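Local coordinates for protein-glutamine gamma-glutamyltransferase 2 (Pagrus major, PDB 1G0D) that probably catalyses calcium-dependent acyl transfer from peptide-bound glutamine to lysine or other primary amines, producing cross-linked or aminated proteins, at residues A[400-403]-A[409-412]; A[68-73]-A[80-85]; A[24-29]-A[657-662]; A[376-381]-A[446-451]. All coordinates share one frame; numbering follows the deposited sequence.

Contact 1 of 4, residues A[400-403]-A[409-412]; sequences YWIV and RRKI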
loop_
_atom_site.group_PDB
_atom_site.type_symbol
_atom_site.label_atom_id
_atom_site.label_comp_id
_atom_site.label_asym_id
_atom_site.label_seq_id
_atom_site.Cartn_x
_atom_site.Cartn_y
_atom_site.Cartn_z
ATOM N N TYR A 400 26.987 13.178 -5.995
ATOM C CA TYR A 400 27.189 13.395 -7.435
ATOM C C TYR A 400 28.559 13.981 -7.783
ATOM O O TYR A 400 29.075 14.807 -7.043
ATOM C CB TYR A 400 26.165 14.360 -7.956
ATOM C CG TYR A 400 24.826 13.751 -8.195
ATOM C CD1 TYR A 400 23.928 13.549 -7.138
ATOM C CD2 TYR A 400 24.394 13.499 -9.501
ATOM C CE1 TYR A 400 22.616 13.128 -7.385
ATOM C CE2 TYR A 400 23.093 13.081 -9.767
ATOM C CZ TYR A 400 22.198 12.906 -8.710
ATOM O OH TYR A 400 20.879 12.597 -9.016
ATOM N N TRP A 401 29.139 13.578 -8.909
ATOM C CA TRP A 401 30.443 14.110 -9.307
ATOM C C TRP A 401 30.529 14.485 -10.775
ATOM O O TRP A 401 29.950 13.816 -11.633
ATOM C CB TRP A 401 31.547 13.105 -9.037
ATOM C CG TRP A 401 31.600 12.626 -7.636
ATOM C CD1 TRP A 401 30.752 11.737 -7.038
ATOM C CD2 TRP A 401 32.579 12.970 -6.650
ATOM N NE1 TRP A 401 31.146 11.509 -5.742
ATOM C CE2 TRP A 401 32.270 12.258 -5.483
ATOM C CE3 TRP A 401 33.692 13.817 -6.642
ATOM C CZ2 TRP A 401 33.024 12.364 -4.330
ATOM C CZ3 TRP A 401 34.442 13.914 -5.495
ATOM C CH2 TRP A 401 34.109 13.199 -4.360
ATOM N N ILE A 402 31.237 15.579 -11.054
ATOM C CA ILE A 402 31.480 16.011 -12.427
ATOM C C ILE A 402 32.849 15.405 -12.753
ATOM O O ILE A 402 33.881 15.834 -12.223
ATOM C CB ILE A 402 31.626 17.547 -12.559
ATOM C CG1 ILE A 402 30.318 18.253 -12.145
ATOM C CG2 ILE A 402 32.125 17.880 -13.957
ATOM C CD1 ILE A 402 29.436 18.720 -13.272
ATOM N N VAL A 403 32.874 14.375 -13.575
ATOM C CA VAL A 403 34.151 13.792 -13.936
ATOM C C VAL A 403 34.507 14.327 -15.307
ATOM O O VAL A 403 33.745 14.153 -16.266
ATOM C CB VAL A 403 34.079 12.262 -14.025
ATOM C CG1 VAL A 403 35.465 11.731 -14.279
ATOM C CG2 VAL A 403 33.481 11.671 -12.725
ATOM N N ARG A 409 37.653 14.385 -10.922
ATOM C CA ARG A 409 36.282 14.304 -10.421
ATOM C C ARG A 409 35.947 15.471 -9.484
ATOM O O ARG A 409 36.583 15.661 -8.441
ATOM C CB ARG A 409 36.069 12.981 -9.685
ATOM C CG ARG A 409 36.089 11.767 -10.568
ATOM C CD ARG A 409 36.123 10.541 -9.725
ATOM N NE ARG A 409 36.556 10.846 -8.357
ATOM C CZ ARG A 409 35.865 10.544 -7.251
ATOM N NH1 ARG A 409 34.683 9.917 -7.310
ATOM N NH2 ARG A 409 36.374 10.853 -6.069
ATOM N N ARG A 410 34.952 16.260 -9.864
ATOM C CA ARG A 410 34.546 17.391 -9.048
ATOM C C ARG A 410 33.260 17.064 -8.287
ATOM O O ARG A 410 32.216 16.760 -8.870
ATOM C CB ARG A 410 34.383 18.628 -9.936
ATOM C CG ARG A 410 35.575 18.848 -10.869
ATOM C CD ARG A 410 35.278 19.862 -11.946
ATOM N NE ARG A 410 35.096 21.175 -11.348
ATOM C CZ ARG A 410 34.044 21.959 -11.568
ATOM N NH1 ARG A 410 33.966 23.147 -10.967
ATOM N NH2 ARG A 410 33.079 21.562 -12.391
ATOM N N LYS A 411 33.359 17.129 -6.969
ATOM C CA LYS A 411 32.242 16.833 -6.093
ATOM C C LYS A 411 31.200 17.938 -6.138
ATOM O O LYS A 411 31.502 19.115 -5.897
ATOM C CB LYS A 411 32.762 16.674 -4.680
ATOM C CG LYS A 411 31.890 15.889 -3.798
ATOM C CD LYS A 411 32.418 16.011 -2.407
ATOM C CE LYS A 411 32.030 14.811 -1.558
ATOM N NZ LYS A 411 33.009 14.447 -0.459
ATOM N N ILE A 412 29.970 17.569 -6.469
ATOM C CA ILE A 412 28.897 18.552 -6.525
ATOM C C ILE A 412 28.317 18.720 -5.141
ATOM O O ILE A 412 28.013 17.727 -4.472
ATOM C CB ILE A 412 27.768 18.099 -7.430
ATOM C CG1 ILE A 412 28.258 18.065 -8.883
ATOM C CG2 ILE A 412 26.572 19.018 -7.238
ATOM C CD1 ILE A 412 27.190 17.792 -9.919
HETATM O O HOH W 1 26.091 15.601 -4.359
#
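The beta hairpin of strands 397-403 and 409-414 holds the Trp401 indole between two basic side chains, the Arg409 guanidinium in a cation-pi stack over one face and the Lys411 methylenes in a CH-pi contact over the other. The guanidinium lies nearly flat on the ring, its plane turned by 22°, with Arg409 CZ 4.0 Å from the centroid of the six-membered ring. A sharp bend at chi3 (-18°) folds the arginine chain back over the indole. Lys411 CG, anti to the backbone N (chi1 -158°), sits 3.6 Å from the same centroid, and the chain runs extended beneath the ring. Tryptophan suits the place by offering two broad faces and an N-H, which Asp309 of the adjoining strand 307-312 accepts. An alanine here would probably deprive the Arg409 charge of its aromatic platform and set both long chains free to turn.

Beside the ring, Val403 CG2 packs against Arg409 CG at 3.4 Å. Ile402 and Arg410 form the antiparallel hydrogen-bonded pair, with Ile402 N to Arg410 O at 2.7 Å and Arg410 N to Ile402 O at 2.6 Å, both nearly straight. Ile412 N adds a bond to Tyr400 O at 3.0 Å, and a water bridges Tyr400 N and Ile412 O. Ile402 CG1 meets Ile412 CG1 at 3.9 Å in the buried apolar part, while the Arg410 guanidinium pairs with Asp566. Aromatic faces and aliphatic chains thus let a cationic strand pack closely, and Asp566 probably offsets part of its charge.

Contact 2 of 4, residues A[68-73]-A[80-85]; sequences VVIKVQ and DKWWFN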
loop_
_atom_site.group_PDB
_atom_site.type_symbol
_atom_site.label_atom_id
_atom_site.label_comp_id
_atom_site.label_asym_id
_atom_site.label_seq_id
_atom_site.Cartn_x
_atom_site.Cartn_y
_atom_site.Cartn_z
ATOM N N VAL A 68 -4.503 -30.896 8.233
ATOM C CA VAL A 68 -4.429 -30.787 9.683
ATOM C C VAL A 68 -5.773 -31.060 10.387
ATOM O O VAL A 68 -6.824 -30.590 9.977
ATOM C CB VAL A 68 -3.835 -29.405 10.092
ATOM C CG1 VAL A 68 -3.892 -29.226 11.587
ATOM C CG2 VAL A 68 -2.369 -29.340 9.639
ATOM N N VAL A 69 -5.737 -31.891 11.421
ATOM C CA VAL A 69 -6.933 -32.208 12.184
ATOM C C VAL A 69 -6.739 -32.050 13.705
ATOM O O VAL A 69 -5.860 -32.646 14.321
ATOM C CB VAL A 69 -7.402 -33.647 11.845
ATOM C CG1 VAL A 69 -8.637 -34.029 12.710
ATOM C CG2 VAL A 69 -7.690 -33.701 10.344
ATOM N N ILE A 70 -7.618 -31.252 14.308
ATOM C CA ILE A 70 -7.520 -30.974 15.711
ATOM C C ILE A 70 -8.686 -31.560 16.462
ATOM O O ILE A 70 -9.831 -31.310 16.108
ATOM C CB ILE A 70 -7.517 -29.449 15.913
ATOM C CG1 ILE A 70 -6.387 -28.843 15.090
ATOM C CG2 ILE A 70 -7.340 -29.096 17.363
ATOM C CD1 ILE A 70 -6.463 -27.341 14.922
ATOM N N LYS A 71 -8.395 -32.340 17.494
ATOM C CA LYS A 71 -9.454 -32.896 18.334
ATOM C C LYS A 71 -9.588 -31.906 19.472
ATOM O O LYS A 71 -8.675 -31.774 20.271
ATOM C CB LYS A 71 -9.067 -34.272 18.885
ATOM C CG LYS A 71 -9.086 -35.363 17.807
ATOM C CD LYS A 71 -8.543 -36.727 18.280
ATOM C CE LYS A 71 -7.169 -37.090 17.673
ATOM N NZ LYS A 71 -7.091 -36.922 16.182
ATOM N N VAL A 72 -10.704 -31.191 19.526
ATOM C CA VAL A 72 -10.940 -30.204 20.567
ATOM C C VAL A 72 -11.261 -30.783 21.986
ATOM O O VAL A 72 -12.190 -31.590 22.152
ATOM C CB VAL A 72 -12.067 -29.269 20.092
ATOM C CG1 VAL A 72 -12.364 -28.218 21.116
ATOM C CG2 VAL A 72 -11.646 -28.610 18.812
ATOM N N GLN A 73 -10.478 -30.359 22.996
ATOM C CA GLN A 73 -10.623 -30.767 24.402
ATOM C C GLN A 73 -12.015 -30.592 25.003
ATOM O O GLN A 73 -12.771 -29.721 24.598
ATOM C CB GLN A 73 -9.665 -29.967 25.269
ATOM C CG GLN A 73 -8.193 -30.297 25.139
ATOM C CD GLN A 73 -7.340 -29.282 25.908
ATOM O OE1 GLN A 73 -6.446 -29.643 26.684
ATOM N NE2 GLN A 73 -7.635 -27.996 25.703
ATOM N N ASP A 80 -2.910 -22.793 24.763
ATOM C CA ASP A 80 -2.719 -22.815 23.343
ATOM C C ASP A 80 -3.472 -24.046 22.807
ATOM O O ASP A 80 -3.283 -24.480 21.668
ATOM C CB ASP A 80 -1.222 -22.819 23.013
ATOM C CG ASP A 80 -0.603 -24.206 23.092
ATOM O OD1 ASP A 80 -0.793 -24.902 24.119
ATOM O OD2 ASP A 80 0.085 -24.584 22.113
ATOM N N LYS A 81 -4.357 -24.582 23.642
ATOM C CA LYS A 81 -5.152 -25.738 23.270
ATOM C C LYS A 81 -6.581 -25.339 22.972
ATOM O O LYS A 81 -7.153 -24.532 23.689
ATOM C CB LYS A 81 -5.181 -26.750 24.408
ATOM C CG LYS A 81 -4.075 -27.807 24.389
ATOM C CD LYS A 81 -3.760 -28.332 22.984
ATOM C CE LYS A 81 -2.235 -28.486 22.702
ATOM N NZ LYS A 81 -1.598 -27.309 22.007
ATOM N N TRP A 82 -7.160 -25.908 21.922
ATOM C CA TRP A 82 -8.562 -25.645 21.568
ATOM C C TRP A 82 -9.417 -26.422 22.592
ATOM O O TRP A 82 -9.033 -27.502 23.022
ATOM C CB TRP A 82 -8.885 -26.214 20.180
ATOM C CG TRP A 82 -8.719 -25.327 18.985
ATOM C CD1 TRP A 82 -7.586 -25.183 18.220
ATOM C CD2 TRP A 82 -9.740 -24.572 18.320
ATOM N NE1 TRP A 82 -7.844 -24.393 17.121
ATOM C CE2 TRP A 82 -9.154 -24.004 17.152
ATOM C CE3 TRP A 82 -11.097 -24.317 18.591
ATOM C CZ2 TRP A 82 -9.871 -23.207 16.266
ATOM C CZ3 TRP A 82 -11.812 -23.520 17.705
ATOM C CH2 TRP A 82 -11.190 -22.973 16.548
ATOM N N TRP A 83 -10.569 -25.896 22.992
ATOM C CA TRP A 83 -11.433 -26.638 23.921
ATOM C C TRP A 83 -12.833 -26.061 23.902
ATOM O O TRP A 83 -13.040 -24.931 23.453
ATOM C CB TRP A 83 -10.882 -26.625 25.349
ATOM C CG TRP A 83 -10.854 -25.284 25.991
ATOM C CD1 TRP A 83 -9.846 -24.352 25.921
ATOM C CD2 TRP A 83 -11.852 -24.732 26.852
ATOM N NE1 TRP A 83 -10.161 -23.258 26.694
ATOM C CE2 TRP A 83 -11.389 -23.461 27.280
ATOM C CE3 TRP A 83 -13.097 -25.186 27.314
ATOM C CZ2 TRP A 83 -12.120 -22.642 28.141
ATOM C CZ3 TRP A 83 -13.818 -24.369 28.180
ATOM C CH2 TRP A 83 -13.321 -23.105 28.585
ATOM N N PHE A 84 -13.805 -26.841 24.369
ATOM C CA PHE A 84 -15.181 -26.377 24.364
ATOM C C PHE A 84 -15.928 -26.609 25.646
ATOM O O PHE A 84 -15.574 -27.428 26.464
ATOM C CB PHE A 84 -15.957 -27.015 23.190
ATOM C CG PHE A 84 -16.383 -28.460 23.416
ATOM C CD1 PHE A 84 -17.705 -28.765 23.719
ATOM C CD2 PHE A 84 -15.470 -29.511 23.267
ATOM C CE1 PHE A 84 -18.112 -30.081 23.871
ATOM C CE2 PHE A 84 -15.866 -30.833 23.415
ATOM C CZ PHE A 84 -17.195 -31.116 23.717
ATOM N N ASN A 85 -16.984 -25.858 25.825
ATOM C CA ASN A 85 -17.788 -26.028 27.007
ATOM C C ASN A 85 -19.159 -26.333 26.434
ATOM O O ASN A 85 -19.600 -25.718 25.476
ATOM C CB ASN A 85 -17.759 -24.739 27.819
ATOM C CG ASN A 85 -19.015 -24.514 28.606
ATOM O OD1 ASN A 85 -19.970 -23.878 28.122
ATOM N ND2 ASN A 85 -19.029 -25.022 29.842
#
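Gln73 and Trp83 form a single backbone bridge where the N-terminal beta sandwich passes from one sheet to the other: strand 68-72 borders the five-stranded sheet and strand 83-88 the four-stranded one. Two backbone hydrogen bonds make the join. Gln73 N donates to Trp82 O over 3.2 Å, standing well above the carbonyl plane, and Phe84 N gives a straighter bond of 3.1 Å to Gln73 O.

The side-chain polar contact falls on the same acceptor. Gln73, extended beyond CG, brings NE2 to Trp82 O, although the position of that nitrogen is less certain; its OE1 weakly accepts from Ala78 N. An alanine in place of Gln73 would probably cost Trp82 O its side-chain donor, if NE2 is rightly placed, and the intervening loop its weak bond from Ala78 N.

Apolar packing fills the inner side. Branched residues suit a strand facing large rings: Ile70 CD1 lies 3.9 Å from Trp82 NE1, and Val72 divides its methyls, CG2 reaching Trp82 CB at 3.9 Å and CG1, anti to the backbone N (chi1 -180°), nestling 3.4 Å from Trp83 CA. The Phe84 ring turns its edge to the strand, with Val72 O lying in the ring plane 4.0 Å from CE2.

Contact 3 of 4, residues A[24-29]-A[657-662]; sequences TREIDR and GVRKLL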
loop_
_atom_site.group_PDB
_atom_site.type_symbol
_atom_site.label_atom_id
_atom_site.label_comp_id
_atom_site.label_asym_id
_atom_site.label_seq_id
_atom_site.Cartn_x
_atom_site.Cartn_y
_atom_site.Cartn_z
ATOM N N THR A 24 -16.460 -9.297 12.353
ATOM C CA THR A 24 -16.287 -9.905 11.044
ATOM C C THR A 24 -17.601 -9.871 10.243
ATOM O O THR A 24 -17.647 -10.356 9.113
ATOM C CB THR A 24 -15.890 -11.363 11.157
ATOM O OG1 THR A 24 -16.950 -12.042 11.803
ATOM C CG2 THR A 24 -14.649 -11.573 11.972
ATOM N N ARG A 25 -18.661 -9.292 10.803
ATOM C CA ARG A 25 -19.940 -9.276 10.108
ATOM C C ARG A 25 -20.073 -8.377 8.907
ATOM O O ARG A 25 -21.048 -8.515 8.188
ATOM C CB ARG A 25 -21.081 -8.983 11.061
ATOM C CG ARG A 25 -21.232 -7.540 11.374
ATOM C CD ARG A 25 -22.611 -7.316 11.932
ATOM N NE ARG A 25 -22.974 -5.912 11.896
ATOM C CZ ARG A 25 -24.132 -5.448 12.346
ATOM N NH1 ARG A 25 -25.018 -6.286 12.857
ATOM N NH2 ARG A 25 -24.415 -4.150 12.294
ATOM N N GLU A 26 -19.119 -7.465 8.683
ATOM C CA GLU A 26 -19.151 -6.579 7.506
ATOM C C GLU A 26 -18.903 -7.461 6.287
ATOM O O GLU A 26 -19.423 -7.213 5.220
ATOM C CB GLU A 26 -18.033 -5.556 7.572
ATOM C CG GLU A 26 -18.287 -4.522 8.550
ATOM C CD GLU A 26 -19.559 -3.843 8.227
ATOM O OE1 GLU A 26 -19.505 -2.840 7.496
ATOM O OE2 GLU A 26 -20.624 -4.314 8.687
ATOM N N ILE A 27 -18.076 -8.489 6.495
ATOM C CA ILE A 27 -17.709 -9.485 5.498
ATOM C C ILE A 27 -18.926 -10.346 5.096
ATOM O O ILE A 27 -19.193 -10.486 3.912
ATOM C CB ILE A 27 -16.579 -10.431 6.064
ATOM C CG1 ILE A 27 -15.328 -9.619 6.408
ATOM C CG2 ILE A 27 -16.201 -11.502 5.055
ATOM C CD1 ILE A 27 -14.358 -10.348 7.349
ATOM N N ASP A 28 -19.655 -10.911 6.066
ATOM C CA ASP A 28 -20.817 -11.773 5.801
ATOM C C ASP A 28 -21.546 -12.115 7.127
ATOM O O ASP A 28 -20.913 -12.299 8.158
ATOM C CB ASP A 28 -20.338 -13.065 5.124
ATOM C CG ASP A 28 -21.438 -13.774 4.314
ATOM O OD1 ASP A 28 -21.115 -14.554 3.385
ATOM O OD2 ASP A 28 -22.636 -13.569 4.594
ATOM N N ARG A 29 -22.875 -12.223 7.085
ATOM C CA ARG A 29 -23.710 -12.551 8.252
ATOM C C ARG A 29 -24.223 -13.964 8.221
ATOM O O ARG A 29 -24.515 -14.554 9.255
ATOM C CB ARG A 29 -24.930 -11.677 8.284
ATOM C CG ARG A 29 -24.679 -10.418 8.969
ATOM C CD ARG A 29 -25.592 -9.383 8.451
ATOM N NE ARG A 29 -24.813 -8.194 8.169
ATOM C CZ ARG A 29 -25.168 -6.973 8.536
ATOM N NH1 ARG A 29 -24.384 -5.934 8.233
ATOM N NH2 ARG A 29 -26.311 -6.804 9.192
ATOM N N GLY A 657 -23.296 3.589 6.705
ATOM C CA GLY A 657 -22.060 4.150 7.230
ATOM C C GLY A 657 -21.531 5.377 6.507
ATOM O O GLY A 657 -22.149 5.858 5.545
ATOM N N VAL A 658 -20.425 5.923 7.005
ATOM C CA VAL A 658 -19.795 7.060 6.355
ATOM C C VAL A 658 -18.900 6.445 5.260
ATOM O O VAL A 658 -17.884 5.812 5.548
ATOM C CB VAL A 658 -18.945 7.869 7.334
ATOM C CG1 VAL A 658 -18.291 9.026 6.604
ATOM C CG2 VAL A 658 -19.804 8.362 8.478
ATOM N N ARG A 659 -19.287 6.613 4.004
ATOM C CA ARG A 659 -18.543 5.995 2.937
ATOM C C ARG A 659 -17.980 7.015 1.986
ATOM O O ARG A 659 -18.383 8.172 1.984
ATOM C CB ARG A 659 -19.460 5.013 2.223
ATOM C CG ARG A 659 -20.419 4.307 3.169
ATOM C CD ARG A 659 -20.736 2.907 2.705
ATOM N NE ARG A 659 -20.737 1.939 3.792
ATOM C CZ ARG A 659 -19.653 1.321 4.260
ATOM N NH1 ARG A 659 -19.752 0.455 5.255
ATOM N NH2 ARG A 659 -18.468 1.564 3.743
ATOM N N LYS A 660 -17.011 6.576 1.201
ATOM C CA LYS A 660 -16.329 7.441 0.241
ATOM C C LYS A 660 -16.493 6.911 -1.210
ATOM O O LYS A 660 -16.313 5.694 -1.478
ATOM C CB LYS A 660 -14.848 7.547 0.642
ATOM C CG LYS A 660 -14.634 8.047 2.068
ATOM C CD LYS A 660 -14.056 9.456 2.062
ATOM C CE LYS A 660 -14.364 10.240 3.333
ATOM N NZ LYS A 660 -14.111 9.371 4.506
ATOM N N LEU A 661 -16.885 7.807 -2.126
ATOM C CA LEU A 661 -17.098 7.429 -3.523
ATOM C C LEU A 661 -15.905 7.931 -4.266
ATOM O O LEU A 661 -15.555 9.123 -4.176
ATOM C CB LEU A 661 -18.379 8.039 -4.078
ATOM C CG LEU A 661 -18.717 7.657 -5.514
ATOM C CD1 LEU A 661 -18.934 6.161 -5.656
ATOM C CD2 LEU A 661 -19.952 8.445 -5.945
ATOM N N LEU A 662 -15.264 6.993 -4.963
ATOM C CA LEU A 662 -14.039 7.260 -5.725
ATOM C C LEU A 662 -14.262 7.226 -7.243
ATOM O O LEU A 662 -15.013 6.401 -7.772
ATOM C CB LEU A 662 -12.944 6.246 -5.350
ATOM C CG LEU A 662 -12.242 6.331 -3.996
ATOM C CD1 LEU A 662 -13.220 6.298 -2.840
ATOM C CD2 LEU A 662 -11.350 5.145 -3.887
#
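Glu26 OE1 faces two arginines of the C-terminal domain: Arg655 NH1 forms its stronger salt bridge, Arg659 NH1 a long one at 4.0 Å. The Glu26 and Arg659 side chains come from opposite directions, with OE1 at the edge of the guanidinium and the planes of the two groups only 13° apart. A bend in the glutamate chain at chi2 (-58°) helps set the carboxylate there. The arginine chain, bent at both chi2 and chi3, brings NH1 round to meet it. At this length the attraction across the contact is electrostatic, without a hydrogen bond.

The contact joins the N-terminal beta sandwich, in the loop between helix 15-21 and strand 33-35, to the start of strand 659-666 in the immunoglobulin-like C-terminal domain. It therefore brings together parts of the chain more than 600 residues apart, consistent with a compact placing of the C-terminal domain.

Arginine suits position 659, a buried one, because its several N-H groups can serve many acceptors: NE, NH1 and NH2 make weak bonds to the carbonyl oxygens of Arg655, Thr656 and Ala625, respectively, which steady the guanidinium on its own domain. Glutamate suits the partly exposed loop opposite, where its carboxylate can answer both arginines while the side chain also touches Phe180.

Contact 4 of 4, residues A[376-381]-A[446-451]; sequences IKEGNL and SQKERE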
loop_
_atom_site.group_PDB
_atom_site.type_symbol
_atom_site.label_atom_id
_atom_site.label_comp_id
_atom_site.label_asym_id
_atom_site.label_seq_id
_atom_site.Cartn_x
_atom_site.Cartn_y
_atom_site.Cartn_z
ATOM N N ILE A 376 15.494 -0.329 11.929
ATOM C CA ILE A 376 15.934 0.708 11.002
ATOM C C ILE A 376 16.357 1.935 11.822
ATOM O O ILE A 376 17.486 2.430 11.700
ATOM C CB ILE A 376 14.804 1.109 9.995
ATOM C CG1 ILE A 376 14.348 -0.123 9.186
ATOM C CG2 ILE A 376 15.293 2.207 9.075
ATOM C CD1 ILE A 376 15.463 -0.817 8.477
ATOM N N LYS A 377 15.460 2.408 12.679
ATOM C CA LYS A 377 15.751 3.580 13.504
ATOM C C LYS A 377 17.070 3.479 14.239
ATOM O O LYS A 377 17.842 4.434 14.259
ATOM C CB LYS A 377 14.647 3.780 14.533
ATOM C CG LYS A 377 14.211 5.208 14.754
ATOM C CD LYS A 377 15.265 5.986 15.457
ATOM C CE LYS A 377 14.825 7.434 15.672
ATOM N NZ LYS A 377 13.547 7.502 16.430
ATOM N N GLU A 378 17.331 2.324 14.836
ATOM C CA GLU A 378 18.547 2.139 15.618
ATOM C C GLU A 378 19.748 1.598 14.855
ATOM O O GLU A 378 20.845 1.472 15.410
ATOM C CB GLU A 378 18.239 1.249 16.823
ATOM C CG GLU A 378 17.356 1.903 17.913
ATOM C CD GLU A 378 17.708 3.372 18.210
ATOM O OE1 GLU A 378 16.776 4.201 18.254
ATOM O OE2 GLU A 378 18.900 3.714 18.410
ATOM N N GLY A 379 19.526 1.286 13.582
ATOM C CA GLY A 379 20.577 0.783 12.728
ATOM C C GLY A 379 20.986 -0.659 12.925
ATOM O O GLY A 379 22.153 -0.975 12.763
ATOM N N ASN A 380 20.083 -1.553 13.294
ATOM C CA ASN A 380 20.506 -2.942 13.439
ATOM C C ASN A 380 20.135 -3.655 12.160
ATOM O O ASN A 380 18.990 -4.012 11.945
ATOM C CB ASN A 380 19.807 -3.606 14.598
ATOM C CG ASN A 380 20.011 -5.101 14.606
ATOM O OD1 ASN A 380 20.857 -5.625 13.877
ATOM N ND2 ASN A 380 19.227 -5.808 15.433
ATOM N N LEU A 381 21.111 -3.853 11.295
ATOM C CA LEU A 381 20.866 -4.492 10.018
ATOM C C LEU A 381 20.971 -5.997 10.151
ATOM O O LEU A 381 20.780 -6.702 9.186
ATOM C CB LEU A 381 21.892 -4.012 9.000
ATOM C CG LEU A 381 21.725 -2.684 8.257
ATOM C CD1 LEU A 381 21.057 -1.665 9.121
ATOM C CD2 LEU A 381 23.091 -2.172 7.812
ATOM N N SER A 446 21.814 14.983 14.223
ATOM C CA SER A 446 21.826 14.572 15.607
ATOM C C SER A 446 23.034 13.679 15.857
ATOM O O SER A 446 23.526 13.034 14.957
ATOM C CB SER A 446 20.509 13.830 15.941
ATOM O OG SER A 446 20.320 12.659 15.161
ATOM N N GLN A 447 23.526 13.666 17.082
ATOM C CA GLN A 447 24.645 12.818 17.407
ATOM C C GLN A 447 24.067 11.443 17.414
ATOM O O GLN A 447 24.783 10.457 17.262
ATOM C CB GLN A 447 25.206 13.128 18.797
ATOM C CG GLN A 447 26.317 12.151 19.300
ATOM C CD GLN A 447 27.658 12.243 18.509
ATOM O OE1 GLN A 447 28.305 11.214 18.245
ATOM N NE2 GLN A 447 28.069 13.474 18.144
ATOM N N LYS A 448 22.761 11.356 17.616
ATOM C CA LYS A 448 22.171 10.038 17.622
ATOM C C LYS A 448 22.214 9.521 16.194
ATOM O O LYS A 448 22.476 8.349 15.983
ATOM C CB LYS A 448 20.752 10.066 18.182
ATOM C CG LYS A 448 20.715 9.650 19.652
ATOM C CD LYS A 448 20.243 8.203 19.860
ATOM C CE LYS A 448 21.289 7.117 19.487
ATOM N NZ LYS A 448 20.747 5.685 19.542
ATOM N N GLU A 449 21.995 10.406 15.223
ATOM C CA GLU A 449 22.057 10.007 13.832
ATOM C C GLU A 449 23.489 9.613 13.533
ATOM O O GLU A 449 23.710 8.641 12.819
ATOM C CB GLU A 449 21.662 11.138 12.882
ATOM C CG GLU A 449 21.801 10.756 11.379
ATOM C CD GLU A 449 21.905 11.962 10.443
ATOM O OE1 GLU A 449 22.693 12.879 10.752
ATOM O OE2 GLU A 449 21.212 12.001 9.396
ATOM N N ARG A 450 24.468 10.357 14.059
ATOM C CA ARG A 450 25.873 10.015 13.808
ATOM C C ARG A 450 26.285 8.660 14.370
ATOM O O ARG A 450 27.067 7.948 13.767
ATOM C CB ARG A 450 26.848 11.060 14.378
ATOM C CG ARG A 450 28.319 10.603 14.239
ATOM C CD ARG A 450 29.372 11.724 14.299
ATOM N NE ARG A 450 29.225 12.704 13.220
ATOM C CZ ARG A 450 30.119 12.923 12.257
ATOM N NH1 ARG A 450 31.251 12.230 12.223
ATOM N NH2 ARG A 450 29.869 13.840 11.314
ATOM N N GLU A 451 25.782 8.276 15.518
ATOM C CA GLU A 451 26.241 7.013 16.000
ATOM C C GLU A 451 25.523 5.835 15.383
ATOM O O GLU A 451 26.031 4.722 15.455
ATOM C CB GLU A 451 26.186 6.970 17.518
ATOM C CG GLU A 451 24.845 7.331 18.109
ATOM C CD GLU A 451 24.935 7.698 19.592
ATOM O OE1 GLU A 451 25.656 8.680 19.898
ATOM O OE2 GLU A 451 24.287 7.011 20.435
#
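A single charged pair carries this contact: Lys448 NZ reaches across to Glu378 OE2 at 2.9 Å, a salt bridge whose hydrogen-bond geometry is weak. The same ammonium lies 3.9 Å from Glu451 OE2, a long salt bridge within its own helix, so one lysine stands between two carboxylates and probably eases their mutual repulsion. Bends at chi2 and chi3 (75°) steer the lysine chain toward Glu378. The glutamate in turn divides its oxygens, OE1 bonding to the Tyr442 hydroxyl while OE2 meets the lysine; both acceptors of the carboxylate are thereby engaged.

A glutamate near a helix C-terminus and a lysine in a first helical turn each sit at the end less favourable to their charge, and pairing them probably compensates. Both helix ends are finished locally. Gly379, with its positive phi, closes one in a Schellman motif, while Ser446 is the N-cap of the other, its OG accepting from Glu449 N at 2.8 Å. The CB of Glu449, probably a calcium ligand as in related enzymes, is directed away from 376-381.

Around the pair, Lys377 makes a cation-pi contact with Tyr442, Ile376 packs on helix 387-395, and Lys455 of helix 447-456 bonds back to Glu378 O.

Overall arrangement
Contacts 1 and 2 each join strands close in sequence, yet differ in kind: 400-403 with 409-412 is a paired hairpin within one sheet, whereas 68-73 with 80-85 passes between two sheets through a single bridge and apolar packing. Contacts 1, 2 and 3 are partly buried; contact 4 lies at the surface between helix ends. Contacts 3 and 4 are sparse, each depending on one charged pair, and contact 3 links the terminal domains and encloses the other three along the chain. Contact 1 is nested within the loop closed by contact 4, their centres about 28 Å apart. Contacts 1 and 2 lie on opposite sides of the chain's centre, with centres about 67 Å apart.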